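Local coordinates for beta-N-acetylglucosaminidase-like protein Glycoside hydrolase family 20 (Flavobacterium johnsoniae, PDB 6YHH), which probably hydrolyses terminal N-acetylhexosamine residues from chitin-derived oligosaccharides, as a family 20 beta-N-acetylglucosaminidase of a bacterial chitin utilization locus, at residues K376-S382 / G403-S409. Numbering follows the deposited sequence.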
ATOM      1  N   LYS A 376     -14.086 -35.938 -20.046  1.00 15.35           N
ATOM      2  CA  LYS A 376     -13.238 -35.138 -20.905  1.00 14.94           C
ATOM      3  C   LYS A 376     -13.650 -33.677 -20.989  1.00 14.61           C
ATOM      4  O   LYS A 376     -12.940 -32.866 -21.638  1.00 16.06           O
ATOM      5  CB  LYS A 376     -13.086 -35.762 -22.283  1.00 16.16           C
ATOM      6  CG  LYS A 376     -12.275 -37.016 -22.246  1.00 21.53           C
ATOM      7  CD  LYS A 376     -11.969 -37.508 -23.672  1.00 24.55           C
ATOM      8  CE  LYS A 376     -13.226 -38.150 -24.258  1.00 28.73           C
ATOM      9  NZ  LYS A 376     -13.491 -39.408 -23.487  1.00 31.15           N
ATOM     10  N   GLU A 377     -14.745 -33.310 -20.317  1.00 13.87           N
ATOM     11  CA  GLU A 377     -15.093 -31.891 -20.184  1.00 15.96           C
ATOM     12  C   GLU A 377     -14.333 -31.225 -18.999  1.00 12.58           C
ATOM     13  O   GLU A 377     -14.439 -30.022 -18.854  1.00 13.44           O
ATOM     14  CB  GLU A 377     -16.568 -31.705 -19.947  1.00 20.27           C
ATOM     15  CG  GLU A 377     -17.400 -32.293 -21.114  1.00 27.48           C
ATOM     16  CD  GLU A 377     -18.888 -32.182 -20.857  1.00 39.93           C
ATOM     17  OE1 GLU A 377     -19.654 -33.182 -20.968  1.00 55.48           O
ATOM     18  OE2 GLU A 377     -19.303 -31.062 -20.539  1.00 56.40           O
ATOM     19  N   ALA A 378     -13.669 -31.991 -18.167  1.00 13.14           N
ATOM     20  CA  ALA A 378     -12.816 -31.385 -17.043  1.00 12.12           C
ATOM     21  C   ALA A 378     -11.555 -30.764 -17.631  1.00 11.82           C
ATOM     22  O   ALA A 378     -10.896 -31.301 -18.562  1.00 11.09           O
ATOM     23  CB  ALA A 378     -12.426 -32.420 -16.033  1.00 13.16           C
ATOM     24  N   ILE A 379     -11.202 -29.590 -17.088  1.00 10.53           N
ATOM     25  CA  ILE A 379      -9.905 -28.982 -17.409  1.00 11.10           C
ATOM     26  C   ILE A 379      -8.811 -29.478 -16.484  1.00 10.89           C
ATOM     27  O   ILE A 379      -8.999 -29.510 -15.234  1.00 10.66           O
ATOM     28  CB  ILE A 379     -10.028 -27.481 -17.342  1.00 12.31           C
ATOM     29  CG1 ILE A 379     -11.102 -27.071 -18.318  1.00 16.32           C
ATOM     30  CG2 ILE A 379      -8.715 -26.818 -17.697  1.00 13.02           C
ATOM     31  CD1 ILE A 379     -11.454 -25.663 -18.296  1.00 19.86           C
ATOM     32  N   VAL A 380      -7.678 -29.913 -17.063  1.00 11.44           N
ATOM     33  CA  VAL A 380      -6.596 -30.531 -16.309  1.00 11.21           C
ATOM     34  C   VAL A 380      -5.535 -29.450 -16.088  1.00 12.07           C
ATOM     35  O   VAL A 380      -5.096 -28.838 -17.069  1.00 13.53           O
ATOM     36  CB  VAL A 380      -6.004 -31.741 -17.057  1.00 12.30           C
ATOM     37  CG1 VAL A 380      -4.706 -32.288 -16.398  1.00 13.82           C
ATOM     38  CG2 VAL A 380      -7.034 -32.828 -17.045  1.00 12.81           C
ATOM     39  N   HIS A 381      -5.113 -29.257 -14.835  1.00  9.92           N
ATOM     40  CA  HIS A 381      -4.132 -28.246 -14.515  1.00  9.93           C
ATOM     41  C   HIS A 381      -2.792 -28.947 -14.273  1.00  9.29           C
ATOM     42  O   HIS A 381      -2.572 -29.575 -13.247  1.00  9.66           O
ATOM     43  CB  HIS A 381      -4.635 -27.436 -13.311  1.00  9.47           C
ATOM     44  CG  HIS A 381      -3.982 -26.112 -13.168  1.00  9.74           C
ATOM     45  ND1 HIS A 381      -4.481 -25.167 -12.312  1.00  9.25           N
ATOM     46  CD2 HIS A 381      -2.872 -25.568 -13.751  1.00  8.28           C
ATOM     47  CE1 HIS A 381      -3.737 -24.078 -12.377  1.00 10.14           C
ATOM     48  NE2 HIS A 381      -2.732 -24.293 -13.217  1.00  9.36           N
ATOM     49  N   SER A 382      -1.902 -28.847 -15.271  1.00  9.67           N
ATOM     50  CA  SER A 382      -0.624 -29.497 -15.261  1.00  9.92           C
ATOM     51  C   SER A 382       0.401 -28.709 -14.448  1.00  9.65           C
ATOM     52  O   SER A 382       0.783 -27.596 -14.837  1.00 10.37           O
ATOM     53  CB  SER A 382      -0.127 -29.639 -16.716  1.00 10.05           C
ATOM     54  OG  SER A 382       1.157 -30.251 -16.782  1.00 11.90           O
ATOM     55  N   GLY A 403      -7.583 -36.253 -24.612  1.00 13.79           N
ATOM     56  CA  GLY A 403      -8.777 -35.527 -24.893  1.00 14.79           C
ATOM     57  C   GLY A 403      -9.216 -34.387 -23.989  1.00 14.92           C
ATOM     58  O   GLY A 403     -10.337 -33.878 -24.148  1.00 14.19           O
ATOM     59  N   TYR A 404      -8.315 -33.976 -23.072  1.00 14.15           N
ATOM     60  CA  TYR A 404      -8.614 -32.998 -22.024  1.00 12.30           C
ATOM     61  C   TYR A 404      -7.960 -31.658 -22.291  1.00 12.03           C
ATOM     62  O   TYR A 404      -6.791 -31.571 -22.672  1.00 12.60           O
ATOM     63  CB  TYR A 404      -8.132 -33.498 -20.668  1.00 12.07           C
ATOM     64  CG  TYR A 404      -8.717 -34.790 -20.215  1.00 12.66           C
ATOM     65  CD1 TYR A 404      -8.156 -35.998 -20.606  1.00 14.04           C
ATOM     66  CD2 TYR A 404      -9.850 -34.833 -19.379  1.00 13.05           C
ATOM     67  CE1 TYR A 404      -8.700 -37.205 -20.213  1.00 14.13           C
ATOM     68  CE2 TYR A 404     -10.371 -36.041 -18.942  1.00 13.34           C
ATOM     69  CZ  TYR A 404      -9.802 -37.208 -19.392  1.00 14.38           C
ATOM     70  OH  TYR A 404     -10.383 -38.396 -18.960  1.00 15.42           O
ATOM     71  N   LYS A 405      -8.739 -30.592 -22.142  1.00 12.51           N
ATOM     72  CA  LYS A 405      -8.179 -29.251 -22.205  1.00 12.54           C
ATOM     73  C   LYS A 405      -7.283 -29.028 -21.002  1.00 11.98           C
ATOM     74  O   LYS A 405      -7.609 -29.563 -19.952  1.00 11.23           O
ATOM     75  CB  LYS A 405      -9.252 -28.228 -22.173  1.00 12.34           C
ATOM     76  CG  LYS A 405     -10.170 -28.309 -23.366  1.00 15.27           C
ATOM     77  CD  LYS A 405     -11.194 -27.226 -23.466  1.00 16.88           C
ATOM     78  CE  LYS A 405     -12.253 -27.249 -22.374  1.00 19.01           C
ATOM     79  NZ  LYS A 405     -12.961 -28.577 -22.419  1.00 22.14           N
ATOM     80  N   THR A 406      -6.172 -28.338 -21.224  1.00 10.54           N
ATOM     81  CA  THR A 406      -5.125 -28.255 -20.188  1.00 11.39           C
ATOM     82  C   THR A 406      -4.582 -26.833 -20.041  1.00 11.44           C
ATOM     83  O   THR A 406      -4.493 -26.133 -20.995  1.00 13.03           O
ATOM     84  CB  THR A 406      -3.997 -29.252 -20.519  1.00 13.18           C
ATOM     85  OG1 THR A 406      -4.556 -30.598 -20.531  1.00 17.21           O
ATOM     86  CG2 THR A 406      -2.981 -29.322 -19.492  1.00 14.73           C
ATOM     87  N   VAL A 407      -4.135 -26.515 -18.833  1.00 10.25           N
ATOM     88  CA  VAL A 407      -3.422 -25.272 -18.534  1.00  9.98           C
ATOM     89  C   VAL A 407      -2.124 -25.658 -17.874  1.00  9.69           C
ATOM     90  O   VAL A 407      -2.116 -26.522 -16.991  1.00  9.83           O
ATOM     91  CB  VAL A 407      -4.264 -24.401 -17.514  1.00 10.17           C
ATOM     92  CG1 VAL A 407      -3.481 -23.166 -17.060  1.00 11.22           C
ATOM     93  CG2 VAL A 407      -5.566 -23.939 -18.145  1.00 11.38           C
ATOM     94  N   LEU A 408      -1.018 -25.040 -18.317  1.00  9.36           N
ATOM     95  CA  LEU A 408       0.304 -25.327 -17.805  1.00  9.85           C
ATOM     96  C   LEU A 408       0.647 -24.333 -16.676  1.00  9.62           C
ATOM     97  O   LEU A 408       0.694 -23.106 -16.865  1.00  9.04           O
ATOM     98  CB  LEU A 408       1.339 -25.256 -18.873  1.00  9.86           C
ATOM     99  CG  LEU A 408       2.704 -25.723 -18.403  1.00 10.25           C
ATOM    100  CD1 LEU A 408       2.739 -27.172 -17.954  1.00  9.78           C
ATOM    101  CD2 LEU A 408       3.885 -25.454 -19.341  1.00 11.35           C
ATOM    102  N   SER A 409       0.900 -24.865 -15.487  1.00  9.03           N
ATOM    103  CA  SER A 409       1.606 -24.117 -14.409  1.00  8.37           C
ATOM    104  C   SER A 409       3.005 -24.629 -14.057  1.00  9.40           C
ATOM    105  O   SER A 409       3.807 -23.833 -13.534  1.00  8.77           O
ATOM    106  CB  SER A 409       0.752 -23.936 -13.124  1.00  8.96           C
ATOM    107  OG  SER A 409      -0.277 -23.008 -13.416  1.00  9.17           O
TER
HETATM  108  O   HOH W   1     -11.473 -30.702 -21.120  1.00 14.72           O
HETATM  109  O   HOH W   2     -11.852 -31.395 -24.277  1.00 25.88           O
HETATM  110  O   HOH W   3     -15.213 -28.234 -20.644  1.00 22.09           O
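Val380 and Lys405 open the parallel pairing of strands 379-382 and 406-408. Val380 N gives a nearly straight bond to Lys405 O at 2.9 Å. Val380 O then accepts from Val407 N, and Ser382 N donates to Val407 O. The last bond, Ser409 N to Ser382 O, is 2.8 Å long and lies just past the second strand. The strand axes diverge by only 19°.

One side-chain bond adds to the backbone pairing. His381 NE2 donates to Ser409 OG at 2.8 Å, with the oxygen 16° out of the ring plane. CG of His381 stands anti to the backbone N (chi1 -160°), which sends the ring largely across the strand, to Ser409. Ser409 OG also bonds Glu447 O, and His381 ND1 pairs with His312 NE2. Both ends of the buried imidazole are therefore held, and its rotation is fixed. Trp366 stacks on the same ring.

Packing round Tyr404 lies near the N-terminal ends of both strands. Lys376 crosses Tyr404 at about a right angle, and its CG sits over one ring face, 4.0 Å from the centroid, in a CH-pi contact. Val380 CG2 packs on Tyr404 CB at 3.8 Å. Separately, Tyr404 OH hydrogen-bonds Leu374 O.

Water bridges the N-terminal ends, where Ala378 O and Lys405 N do not bond directly. One water links Lys376 O and Ala378 O to Lys405 N and NZ. Another joins Glu377 O to Lys405 NZ. The Lys405 chain bends at chi3 and chi4 to bring NZ back to these waters.

The two strands and helix 394-401 form a beta-alpha-beta unit of the TIM-barrel catalytic domain. Ser382 and Thr406 face that helix. Strand 362-366 flanks the first strand, and strand 443-450 flanks the second.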